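Local structure of lipid binding hydrolase (Escherichia coli, 2IF6) at residues 56-59 with 60-64; 73-76 with 77-81; 142-145 with 146-150; 161-165 with 166-170. The protein is of unproven function but probably acts as a hydrolase, belonging to the permuted papain-like amidases of the YaeF/YiiX family. One frame throughout, in Å; residues are numbered along the deposited sequence. Where two conformers were deposited one is given.

How the interactions relate
Along the chain the four contacts follow one another in series, with no nesting or crossing, and each is local: interactions 1, 2 and 4 lead out of a strand, while interaction 3 stays within one helix. Interaction 1 bends edge strand 53-57 into helix 58-63. Strand 70-75 then returns to the same six-stranded antiparallel sheet, and interaction 2 turns its end toward helix 81-91; the centres of these two contacts lie about 22 Å apart. Interaction 3 is the first turns of helix 142-152, about 38 Å from interaction 2 between centres and across the molecule from it. Interaction 4 leads strand 161-162 into helix 165-169, and it touches interaction 2, where Arg73 NH2 probably bonds to Phe169 O.

Interaction 1. Residues 56-59 with 60-64; sequences TPLK and QWIAH
Thr56 meets Gln60 and Leu58 meets Ile62 in a local strand-to-helix contact, where edge strand 53-57 turns at Pro57 into the short helix 58-63. The methyl CG2 of Thr56 approaches the amide end of Gln60 at about a right angle, with CG2 3.3 Å from Gln60 NE2. An extended glutamine chain makes this possible: with CG anti to the backbone N (chi1 163°), it reaches back along the first turn, and its OE1 comes 3.8 Å from Pro57 CD beside the proline ring. Pro57, with no N-H to donate, suits the last residue of the edge strand and the N-cap, where no helical bond is asked of its N, while its carbonyl is well placed to start the helix. Trp61 N bonds to Pro57 O at 2.9 Å, almost straight at 171°, and Ile62 N reaches Leu58 O at 3.0 Å. Ala63 N donates to Lys59 O at 3.2 Å, continuing the i to i+4 row. In the fold, this helix packs on the antiparallel sheet: Leu58 rests on Pro44, Val46 and Ile11, and Trp61 on the latter two. Leu58 CD1 also touches Ile62 CD1 at 3.8 Å, two branched chains meeting obliquely one turn apart, with Ile62 CG1 lying close over Leu58 O. The indole of Trp61 has Thr56 CB at its edge and meets the ring of His33, while the hydroxyl of Thr56 bonds to Glu48. His33 and Glu48, with Cys112, have the geometry of a Cys-His-Glu triad, consistent with the permuted papain-like family but unconfirmed.

Interaction 2. Residues 73-76 with 77-81; sequences RRVE and GGLSV
Val75 has CG1 anti to its backbone N (chi1 168°), and Leu79 has CG anti to its carbonyl carbon (chi1 -64°); together these torsions bring the leucine methyl CD2 against the fork of the valine. CD2 of Leu79 lies 3.8 Å from Val75 CB and stays close to both valine methyls, CG2 at 4.0 Å and CG1 at 4.1 Å, the two side chains meeting at about a right angle. A beta-branched residue suits the end of a strand, and here it presents a compact apolar surface to the leucine that follows the bend. Both residues also touch Tyr120 of helix 112-124. The bend between them is a type II beta turn from Val75 to Gly78, which takes the chain out of strand 70-75 toward helix 81-91. Its closing bond runs from Gly78 N to Val75 O at 2.9 Å, the donor lying 30° off the carbonyl plane. Gly77 fills the third place of the turn with positive phi, where a side chain would collide with the carbonyl oxygen of Glu76, so glycine fits. Gly78 also has positive phi, a conformation glycine adopts easily. One water sits over the face of the turn on which the Val75 side chain lies, donating to Glu76 O at 2.9 Å and to Gly78 O at 2.6 Å. Alongside the turn, Arg74 passes its aliphatic CD 4.1 Å from Gly78 CA, and a bend further out carries its guanidinium to a salt bridge with Asp9. Ser80, at the N-cap position, caps the helix that follows.

Interaction 3. Residues 142-145 with 146-150; sequences PLVQ and AKLKE
Val144 and Leu148 carry the apolar part of this contact, one turn apart in the opening turns of helix 142-152. They lie side by side and point the same way, with Val144 CG1 4.1 Å from Leu148 CD1. The leucine is placed by its first torsion, CG anti to the carbonyl carbon (chi1 -72°), which also brings CG to 3.4 Å from Val144 O.

The backbone bonds are those of a regular alpha-helix. Ala146 N reaches Pro142 O at 2.9 Å, and Lys147 N reaches Leu143 O at 3.2 Å. Leu148 N and Lys149 N continue the pattern to Val144 O and Gln145 O. Pro142 suits the first turn, where its missing N-H costs no bond within the helix, and the small Ala146 sets its CB 3.4 Å from Pro142 O.

Among the polar side chains, Lys147 in one of its two conformers brings NZ to 3.5 Å from Glu150 OE2, three residues on, a weak and doubtful salt bridge. Gln145, also in one of two conformers, folds back at chi2, and its NE2 bonds to the carbonyl of Leu139 just ahead of the helix.

The helix packs against helix 20-27, with Leu143 on Lys21 and Ala22, Val144 on Leu25 and Lys147 on Ala22, while Leu148 sits against Leu139 and Ile156 in the flanking loops.

Interaction 4. Residues 161-165 with 166-170; sequences TVVSP and QAVFD
Val163 is the first residue of its segment to touch the helix that follows, as the chain leaves strand 161-162. Its CG1 meets Val168 CG2 at 3.7 Å, the two valines crossing at about a right angle, and is 4.3 Å from Ala167 CB. These branched and small side chains make a compact apolar patch beside helix 112-124, where Val163 touches Trp117 and Val168 touches Ser113.

Ser164 is the N-cap of helix 165-169. Its hydroxyl stands between the backbone N and the carbonyl carbon (chi1 66°), which turns OG back to accept from Ala167 N at 3.0 Å. A short side chain with an acceptor suits this place, since the first turn has N-H groups without carbonyls ahead of them. The carbonyl of Ser164 also takes Val168 N, at 3.2 Å.

Pro165 follows as the first helical residue, a place where its lack of an N-H does no harm. Its carbonyl accepts Phe169 N at 3.0 Å, and its ring rests on Ser113.

Beyond it, Gln166 NE2 bonds to Asp170 OD2 at 3.1 Å, nearly straight at 173°, meeting the carboxylate from above its plane, while its OE1 bonds to Ser29. These two bonds hold the amide in one orientation, telling its NH2 from its oxygen. A carboxylate at the helix's C-terminal end is probably disfavoured by the helix dipole, and the bond from Gln166 would offset part of that.

Interaction 1. Residues 56-59 with 60-64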
# COMPACT_ATOMS: atom_id res chain seq x y z
N THR A 56 -0.21 10.61 -8.23
CA THR A 56 -0.20 10.14 -9.60
C THR A 56 -1.62 10.13 -10.15
O THR A 56 -2.51 9.63 -9.48
CB THR A 56 0.31 8.68 -9.64
OG1 THR A 56 1.63 8.64 -9.10
CG2 THR A 56 0.34 8.14 -11.05
N PRO A 57 -1.84 10.65 -11.38
CA PRO A 57 -3.20 10.55 -11.94
C PRO A 57 -3.70 9.10 -11.98
O PRO A 57 -2.97 8.19 -12.34
CB PRO A 57 -3.04 11.13 -13.35
CG PRO A 57 -1.90 12.04 -13.27
CD PRO A 57 -0.93 11.39 -12.29
N LEU A 58 -4.93 8.89 -11.57
CA LEU A 58 -5.50 7.53 -11.48
C LEU A 58 -5.36 6.69 -12.77
O LEU A 58 -5.02 5.52 -12.74
CB LEU A 58 -6.96 7.60 -11.03
CG LEU A 58 -7.71 6.27 -10.97
CD1 LEU A 58 -7.07 5.35 -9.88
CD2 LEU A 58 -9.18 6.52 -10.64
N LYS A 59 -5.59 7.31 -13.92
CA LYS A 59 -5.50 6.56 -15.16
C LYS A 59 -4.09 6.01 -15.31
O LYS A 59 -3.92 4.84 -15.62
CB LYS A 59 -5.91 7.42 -16.37
CG LYS A 59 -5.75 6.67 -17.69
CD LYS A 59 -6.03 7.56 -18.92
CE LYS A 59 -5.48 6.89 -20.20
NZ LYS A 59 -3.99 6.86 -20.14
N GLN A 60 -3.09 6.85 -15.05
CA GLN A 60 -1.68 6.43 -15.17
C GLN A 60 -1.32 5.35 -14.10
O GLN A 60 -0.62 4.35 -14.39
CB GLN A 60 -0.78 7.66 -15.10
CG GLN A 60 0.70 7.43 -14.80
CD GLN A 60 1.42 8.75 -14.49
OE1 GLN A 60 1.08 9.80 -15.06
NE2 GLN A 60 2.39 8.70 -13.56
N TRP A 61 -1.78 5.56 -12.88
CA TRP A 61 -1.56 4.55 -11.82
C TRP A 61 -2.06 3.16 -12.21
O TRP A 61 -1.38 2.17 -12.01
CB TRP A 61 -2.24 5.00 -10.52
CG TRP A 61 -1.77 4.20 -9.35
CD1 TRP A 61 -0.69 4.47 -8.56
CD2 TRP A 61 -2.34 2.97 -8.88
NE1 TRP A 61 -0.57 3.49 -7.58
CE2 TRP A 61 -1.59 2.57 -7.76
CE3 TRP A 61 -3.42 2.17 -9.29
CZ2 TRP A 61 -1.87 1.41 -7.05
CZ3 TRP A 61 -3.72 1.03 -8.57
CH2 TRP A 61 -2.93 0.65 -7.47
N ILE A 62 -3.28 3.07 -12.75
CA ILE A 62 -3.88 1.78 -13.06
C ILE A 62 -3.13 1.08 -14.20
O ILE A 62 -2.97 -0.16 -14.20
CB ILE A 62 -5.35 1.93 -13.46
CG1 ILE A 62 -6.18 2.35 -12.24
CG2 ILE A 62 -5.88 0.61 -14.13
CD1 ILE A 62 -7.64 2.74 -12.56
N ALA A 63 -2.71 1.89 -15.18
CA ALA A 63 -2.03 1.42 -16.40
C ALA A 63 -0.70 0.78 -16.03
O ALA A 63 -0.22 -0.11 -16.71
CB ALA A 63 -1.79 2.62 -17.35
N HIS A 64 -0.10 1.25 -14.95
CA HIS A 64 1.18 0.71 -14.48
C HIS A 64 1.06 -0.68 -13.83
O HIS A 64 2.06 -1.39 -13.68
CB HIS A 64 1.85 1.70 -13.52
CG HIS A 64 2.63 2.78 -14.20
ND1 HIS A 64 2.62 4.09 -13.78
CD2 HIS A 64 3.47 2.74 -15.27
CE1 HIS A 64 3.41 4.81 -14.56
NE2 HIS A 64 3.94 4.02 -15.47

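Interaction 2. Residues 73-76 with 77-81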
# COMPACT_ATOMS: atom_id res chain seq x y z
N ARG A 73 -10.70 -0.78 -2.02
CA ARG A 73 -11.40 -0.97 -0.75
C ARG A 73 -11.77 0.40 -0.17
O ARG A 73 -11.07 1.39 -0.37
CB ARG A 73 -10.52 -1.72 0.24
CG ARG A 73 -10.09 -3.10 -0.29
CD ARG A 73 -11.17 -4.13 -0.00
NE ARG A 73 -10.98 -4.81 1.27
CZ ARG A 73 -11.76 -5.80 1.69
NH1 ARG A 73 -12.77 -6.23 0.92
NH2 ARG A 73 -11.53 -6.36 2.87
N ARG A 74 -12.88 0.45 0.55
CA ARG A 74 -13.30 1.69 1.21
C ARG A 74 -13.85 1.39 2.58
O ARG A 74 -14.44 0.33 2.81
CB ARG A 74 -14.41 2.36 0.35
CG ARG A 74 -15.11 3.56 1.05
CD ARG A 74 -16.21 4.19 0.17
NE ARG A 74 -15.69 4.56 -1.15
CZ ARG A 74 -16.44 4.80 -2.22
NH1 ARG A 74 -17.78 4.74 -2.10
NH2 ARG A 74 -15.86 5.14 -3.38
N VAL A 75 -13.73 2.35 3.51
CA VAL A 75 -14.32 2.10 4.81
C VAL A 75 -15.82 1.88 4.62
O VAL A 75 -16.47 2.66 3.94
CB VAL A 75 -14.03 3.25 5.80
CG1 VAL A 75 -14.90 3.10 7.05
CG2 VAL A 75 -12.50 3.27 6.12
N GLU A 76 -16.36 0.82 5.23
CA GLU A 76 -17.73 0.42 5.00
C GLU A 76 -18.70 1.51 5.48
O GLU A 76 -18.56 2.03 6.62
CB GLU A 76 -18.05 -0.92 5.68
CG GLU A 76 -19.20 -1.63 4.94
CD GLU A 76 -19.67 -2.87 5.62
OE1 GLU A 76 -19.00 -3.32 6.57
OE2 GLU A 76 -20.69 -3.43 5.17
N GLY A 77 -19.65 1.84 4.60
CA GLY A 77 -20.55 3.01 4.83
C GLY A 77 -20.00 4.38 4.43
O GLY A 77 -20.72 5.40 4.48
N GLY A 78 -18.74 4.41 4.01
CA GLY A 78 -18.12 5.63 3.50
C GLY A 78 -17.57 6.52 4.59
O GLY A 78 -17.97 6.40 5.78
N LEU A 79 -16.65 7.42 4.20
CA LEU A 79 -16.11 8.48 5.08
C LEU A 79 -16.91 9.77 4.88
O LEU A 79 -17.47 9.99 3.78
CB LEU A 79 -14.66 8.77 4.67
CG LEU A 79 -13.73 7.56 4.89
CD1 LEU A 79 -12.34 7.98 4.58
CD2 LEU A 79 -13.81 7.04 6.35
N SER A 80 -16.98 10.60 5.94
CA SER A 80 -17.61 11.91 5.83
C SER A 80 -16.63 12.83 5.09
O SER A 80 -15.43 12.53 4.96
CB SER A 80 -17.86 12.52 7.21
OG SER A 80 -16.62 12.73 7.87
N VAL A 81 -17.14 13.97 4.64
CA VAL A 81 -16.26 14.99 4.04
C VAL A 81 -15.16 15.42 5.01
O VAL A 81 -14.00 15.59 4.61
CB VAL A 81 -17.10 16.19 3.49
CG1 VAL A 81 -16.21 17.42 3.25
CG2 VAL A 81 -17.83 15.75 2.22
O HOH W 1 -18.29 4.65 7.71

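Interaction 3. Residues 142-145 with 146-150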
# COMPACT_ATOMS: atom_id res chain seq x y z
N PRO A 142 12.45 -20.24 -2.11
CA PRO A 142 13.82 -19.88 -2.50
C PRO A 142 13.88 -18.58 -3.31
O PRO A 142 14.90 -17.88 -3.26
CB PRO A 142 14.27 -21.06 -3.37
CG PRO A 142 13.39 -22.19 -2.98
CD PRO A 142 12.05 -21.54 -2.68
N LEU A 143 12.81 -18.27 -4.05
CA LEU A 143 12.71 -16.99 -4.74
C LEU A 143 12.72 -15.86 -3.71
O LEU A 143 13.40 -14.87 -3.88
CB LEU A 143 11.46 -16.91 -5.63
CG LEU A 143 11.41 -15.83 -6.72
CD1 LEU A 143 10.74 -16.36 -7.96
CD2 LEU A 143 10.69 -14.56 -6.27
N VAL A 144 11.98 -16.05 -2.62
CA VAL A 144 11.92 -15.07 -1.57
C VAL A 144 13.30 -14.95 -0.87
O VAL A 144 13.80 -13.82 -0.66
CB VAL A 144 10.79 -15.42 -0.58
CG1 VAL A 144 10.87 -14.57 0.68
CG2 VAL A 144 9.42 -15.23 -1.28
N GLN A 145 13.90 -16.10 -0.52
CA GLN A 145 15.22 -16.07 0.12
C GLN A 145 16.27 -15.38 -0.77
O GLN A 145 17.08 -14.60 -0.25
CB GLN A 145 15.68 -17.46 0.58
CG GLN A 145 14.99 -17.99 1.84
CD GLN A 145 15.46 -17.33 3.14
OE1 GLN A 145 16.62 -16.90 3.28
NE2 GLN A 145 14.56 -17.24 4.11
N ALA A 146 16.23 -15.62 -2.09
CA ALA A 146 17.17 -14.95 -3.01
C ALA A 146 17.03 -13.42 -3.00
O ALA A 146 18.02 -12.69 -2.93
CB ALA A 146 17.06 -15.51 -4.42
N LYS A 147 15.79 -12.94 -3.04
CA LYS A 147 15.55 -11.50 -3.02
C LYS A 147 15.93 -10.88 -1.67
O LYS A 147 16.42 -9.78 -1.61
CB LYS A 147 14.10 -11.18 -3.40
CG LYS A 147 13.77 -11.41 -4.92
CD LYS A 147 14.48 -10.43 -5.87
CE LYS A 147 14.13 -8.97 -5.60
NZ LYS A 147 14.66 -8.06 -6.66
N LEU A 148 15.71 -11.58 -0.58
CA LEU A 148 16.16 -11.07 0.72
C LEU A 148 17.70 -10.98 0.73
O LEU A 148 18.27 -10.02 1.22
CB LEU A 148 15.67 -11.98 1.85
CG LEU A 148 14.19 -11.99 2.22
CD1 LEU A 148 13.91 -13.18 3.09
CD2 LEU A 148 13.80 -10.69 2.95
N LYS A 149 18.35 -11.99 0.17
CA LYS A 149 19.81 -11.99 0.10
C LYS A 149 20.31 -10.81 -0.73
O LYS A 149 21.23 -10.11 -0.33
CB LYS A 149 20.35 -13.30 -0.46
CG LYS A 149 21.86 -13.30 -0.60
CD LYS A 149 22.43 -14.70 -0.77
CE LYS A 149 23.85 -14.62 -1.34
NZ LYS A 149 24.44 -15.96 -1.36
N GLU A 150 19.67 -10.60 -1.87
CA GLU A 150 20.01 -9.51 -2.79
C GLU A 150 19.92 -8.15 -2.11
O GLU A 150 20.84 -7.34 -2.21
CB GLU A 150 19.09 -9.61 -4.00
CG GLU A 150 19.39 -8.69 -5.19
CD GLU A 150 18.46 -9.01 -6.41
OE1 GLU A 150 18.09 -10.22 -6.62
OE2 GLU A 150 18.09 -8.06 -7.13

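Interaction 4. Residues 161-165 with 166-170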
# COMPACT_ATOMS: atom_id res chain seq x y z
N THR A 161 8.89 -4.51 12.61
CA THR A 161 7.43 -4.39 12.45
C THR A 161 7.09 -4.01 11.01
O THR A 161 7.52 -2.94 10.55
CB THR A 161 6.93 -3.23 13.35
OG1 THR A 161 7.18 -3.56 14.72
CG2 THR A 161 5.41 -2.95 13.14
N VAL A 162 6.30 -4.84 10.31
CA VAL A 162 5.92 -4.55 8.92
C VAL A 162 4.40 -4.57 8.72
O VAL A 162 3.69 -5.31 9.41
CB VAL A 162 6.54 -5.60 7.97
CG1 VAL A 162 5.98 -5.43 6.55
CG2 VAL A 162 8.07 -5.48 7.95
N VAL A 163 3.92 -3.80 7.74
CA VAL A 163 2.50 -3.90 7.32
C VAL A 163 2.49 -4.20 5.83
O VAL A 163 3.01 -3.41 5.04
CB VAL A 163 1.72 -2.58 7.56
CG1 VAL A 163 0.29 -2.68 6.98
CG2 VAL A 163 1.65 -2.30 9.03
N SER A 164 1.89 -5.31 5.43
CA SER A 164 1.85 -5.65 4.00
C SER A 164 0.62 -5.04 3.28
O SER A 164 -0.34 -4.59 3.94
CB SER A 164 1.87 -7.15 3.83
OG SER A 164 0.67 -7.72 4.34
N PRO A 165 0.65 -5.01 1.93
CA PRO A 165 -0.57 -4.66 1.22
C PRO A 165 -1.71 -5.61 1.56
O PRO A 165 -2.82 -5.14 1.79
CB PRO A 165 -0.17 -4.79 -0.26
CG PRO A 165 1.32 -4.57 -0.24
CD PRO A 165 1.80 -5.21 1.02
N GLN A 166 -1.46 -6.93 1.60
CA GLN A 166 -2.54 -7.87 1.99
C GLN A 166 -3.11 -7.53 3.38
O GLN A 166 -4.34 -7.62 3.60
CB GLN A 166 -2.06 -9.34 1.95
CG GLN A 166 -3.19 -10.39 2.10
CD GLN A 166 -4.27 -10.32 1.00
OE1 GLN A 166 -3.97 -10.30 -0.18
NE2 GLN A 166 -5.55 -10.28 1.41
N ALA A 167 -2.24 -7.17 4.32
CA ALA A 167 -2.71 -6.80 5.66
C ALA A 167 -3.68 -5.63 5.62
O ALA A 167 -4.71 -5.69 6.27
CB ALA A 167 -1.58 -6.54 6.58
N VAL A 168 -3.39 -4.59 4.83
CA VAL A 168 -4.31 -3.45 4.73
C VAL A 168 -5.60 -3.90 4.08
O VAL A 168 -6.70 -3.58 4.54
CB VAL A 168 -3.73 -2.29 3.90
CG1 VAL A 168 -4.76 -1.13 3.79
CG2 VAL A 168 -2.40 -1.85 4.51
N PHE A 169 -5.48 -4.70 3.02
CA PHE A 169 -6.68 -5.15 2.34
C PHE A 169 -7.66 -5.82 3.28
O PHE A 169 -8.87 -5.61 3.17
CB PHE A 169 -6.31 -6.15 1.23
CG PHE A 169 -7.49 -6.57 0.39
CD1 PHE A 169 -7.78 -5.88 -0.80
CD2 PHE A 169 -8.30 -7.64 0.77
CE1 PHE A 169 -8.86 -6.22 -1.57
CE2 PHE A 169 -9.41 -8.00 -0.02
CZ PHE A 169 -9.68 -7.30 -1.19
N ASP A 170 -7.15 -6.66 4.17
CA ASP A 170 -7.95 -7.51 5.06
C ASP A 170 -8.36 -6.79 6.34
O ASP A 170 -8.91 -7.43 7.27
CB ASP A 170 -7.12 -8.72 5.46
CG ASP A 170 -7.03 -9.75 4.35
OD1 ASP A 170 -7.92 -9.80 3.47
OD2 ASP A 170 -6.08 -10.54 4.42